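Local coordinates for protein toll-like receptor 6, Variable lymphocyte receptor B (Mus musculus, PDB 3A79) that probably recognises microbial lipopeptides through the leucine-rich-repeat ectodomain of an innate immune receptor, engineered here as a fusion to the C-terminal part of a hagfish antigen receptor, at residues T497-I502 with S527-N532. Residues are numbered along the deposited sequence; the frame is centred on the assembly and turned at random.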
loop_
_atom_site.group_PDB
_atom_site.type_symbol
_atom_site.label_atom_id
_atom_site.label_comp_id
_atom_site.label_asym_id
_atom_site.label_seq_id
_atom_site.Cartn_x
_atom_site.Cartn_y
_atom_site.Cartn_z
ATOM N N THR B 497 -14.294 31.979 7.370
ATOM C CA THR B 497 -13.929 33.402 7.308
ATOM C C THR B 497 -12.450 33.705 7.035
ATOM O O THR B 497 -12.104 34.797 6.565
ATOM C CB THR B 497 -14.334 34.137 8.610
ATOM O OG1 THR B 497 -13.792 33.446 9.745
ATOM C CG2 THR B 497 -15.856 34.216 8.738
ATOM N N SER B 498 -11.586 32.740 7.335
ATOM C CA SER B 498 -10.140 32.931 7.245
ATOM C C SER B 498 -9.590 32.370 5.930
ATOM O O SER B 498 -8.428 32.581 5.585
ATOM C CB SER B 498 -9.454 32.285 8.454
ATOM O OG SER B 498 -8.308 33.022 8.848
ATOM N N LEU B 499 -10.443 31.662 5.198
ATOM C CA LEU B 499 -10.103 31.117 3.885
ATOM C C LEU B 499 -9.525 32.185 2.945
ATOM O O LEU B 499 -9.955 33.337 2.974
ATOM C CB LEU B 499 -11.354 30.487 3.267
ATOM C CG LEU B 499 -11.230 29.698 1.968
ATOM C CD1 LEU B 499 -10.070 28.729 2.023
ATOM C CD2 LEU B 499 -12.519 28.957 1.734
ATOM N N GLN B 500 -8.553 31.802 2.119
ATOM C CA GLN B 500 -7.926 32.730 1.172
ATOM C C GLN B 500 -7.435 32.010 -0.078
ATOM O O GLN B 500 -7.181 32.623 -1.120
ATOM C CB GLN B 500 -6.737 33.429 1.816
ATOM C CG GLN B 500 -7.028 34.060 3.147
ATOM C CD GLN B 500 -5.785 34.655 3.741
ATOM O OE1 GLN B 500 -4.781 34.827 3.040
ATOM N NE2 GLN B 500 -5.830 34.970 5.039
ATOM N N TYR B 501 -7.264 30.703 0.054
ATOM C CA TYR B 501 -6.837 29.869 -1.046
ATOM C C TYR B 501 -7.765 28.681 -1.065
ATOM O O TYR B 501 -8.154 28.172 -0.015
ATOM C CB TYR B 501 -5.399 29.417 -0.838
ATOM C CG TYR B 501 -4.398 30.539 -0.965
ATOM C CD1 TYR B 501 -4.460 31.649 -0.131
ATOM C CD2 TYR B 501 -3.389 30.489 -1.919
ATOM C CE1 TYR B 501 -3.550 32.679 -0.246
ATOM C CE2 TYR B 501 -2.470 31.514 -2.041
ATOM C CZ TYR B 501 -2.556 32.606 -1.201
ATOM O OH TYR B 501 -1.644 33.630 -1.319
ATOM N N ILE B 502 -8.145 28.254 -2.259
ATOM C CA ILE B 502 -9.046 27.125 -2.395
ATOM C C ILE B 502 -8.937 26.570 -3.789
ATOM O O ILE B 502 -9.110 27.289 -4.765
ATOM C CB ILE B 502 -10.508 27.508 -2.078
ATOM C CG1 ILE B 502 -11.428 26.304 -2.264
ATOM C CG2 ILE B 502 -10.967 28.669 -2.946
ATOM C CD1 ILE B 502 -12.711 26.414 -1.486
ATOM N N SER B 527 -13.592 35.893 -6.315
ATOM C CA SER B 527 -12.909 35.532 -7.553
ATOM C C SER B 527 -11.414 35.294 -7.331
ATOM O O SER B 527 -10.825 34.396 -7.937
ATOM C CB SER B 527 -13.120 36.616 -8.617
ATOM O OG SER B 527 -14.498 36.896 -8.813
ATOM N N GLY B 528 -10.811 36.097 -6.458
ATOM C CA GLY B 528 -9.384 36.014 -6.193
ATOM C C GLY B 528 -8.981 34.838 -5.322
ATOM O O GLY B 528 -7.824 34.425 -5.332
ATOM N N VAL B 529 -9.940 34.295 -4.576
ATOM C CA VAL B 529 -9.689 33.199 -3.636
ATOM C C VAL B 529 -9.407 31.862 -4.333
ATOM O O VAL B 529 -8.644 31.039 -3.828
ATOM C CB VAL B 529 -10.866 33.040 -2.629
ATOM C CG1 VAL B 529 -10.625 31.876 -1.678
ATOM C CG2 VAL B 529 -11.083 34.335 -1.849
ATOM N N VAL B 530 -10.011 31.662 -5.501
ATOM C CA VAL B 530 -9.904 30.399 -6.237
ATOM C C VAL B 530 -8.618 30.274 -7.069
ATOM O O VAL B 530 -8.370 31.076 -7.973
ATOM C CB VAL B 530 -11.113 30.211 -7.173
ATOM C CG1 VAL B 530 -11.181 28.771 -7.684
ATOM C CG2 VAL B 530 -12.398 30.609 -6.457
ATOM N N ARG B 531 -7.811 29.257 -6.772
ATOM C CA ARG B 531 -6.560 29.039 -7.487
ATOM C C ARG B 531 -6.720 27.924 -8.505
ATOM O O ARG B 531 -7.685 27.166 -8.447
ATOM C CB ARG B 531 -5.437 28.685 -6.508
ATOM C CG ARG B 531 -5.038 29.810 -5.549
ATOM C CD ARG B 531 -4.924 31.139 -6.280
ATOM N NE ARG B 531 -4.051 32.097 -5.605
ATOM C CZ ARG B 531 -4.403 32.827 -4.548
ATOM N NH1 ARG B 531 -5.615 32.699 -4.014
ATOM N NH2 ARG B 531 -3.535 33.680 -4.013
ATOM N N ASN B 532 -5.775 27.819 -9.434
ATOM C CA ASN B 532 -5.789 26.727 -10.410
ATOM C C ASN B 532 -4.740 25.635 -10.139
ATOM O O ASN B 532 -3.971 25.717 -9.173
ATOM C CB ASN B 532 -5.676 27.257 -11.853
ATOM C CG ASN B 532 -4.266 27.737 -12.210
ATOM O OD1 ASN B 532 -3.625 28.457 -11.444
ATOM N ND2 ASN B 532 -3.792 27.352 -13.396
#
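The guanidinium of Arg531 lies flat over one face of the Tyr501 ring, its plane 21° from that of the phenol and the two centres 3.8 Å apart. This is an offset stack with cation-pi character: CZ is displaced toward the rim, where CE2 of Tyr501 is nearest, so the charge rests over the CD2–CE2 side of the ring. Arg531 gets there by folding: its chain bends at chi2 (-44°), turning the head back across the tyrosine. In Tyr501 CG stands anti to the carbonyl carbon (chi1 -69°), which brings a face of the ring under the guanidinium although the CB of Tyr501 points away from 527-532. The same guanidinium reaches the backbone with NH1, through weak hydrogen bonds to Gln500 O, 3.3 Å away, and to Val529 O, which lies in its plane at the edge.

Beneath the stack, Ile502 and Val530 form a parallel beta bridge. Arg531 N donates a nearly straight bond to Ile502 O at 3.1 Å, while Ile502 N makes only a weak bond to Val529 O. On the interior side CG2 of Ile502 packs against CG1 of Val529 at 3.5 Å; the same CG1 also meets CG of Leu499, more loosely. Trp522 and Ile523 of helix 513-525 touch Leu499 and Val530 respectively, extending this apolar layer.

An alanine at Tyr501 would remove the ring and is likely to leave the Arg531 head freer to swing off its weak backbone bonds. The contact lies in the hagfish-receptor part, joining the end of the leucine-rich repeats to what is probably the C-terminal cap. Its chemistry is two-sided: backbone pairing and aliphatic packing inside, and outside a stacked cation whose charge is probably offset by the pi face and, weakly, by two carbonyl oxygens.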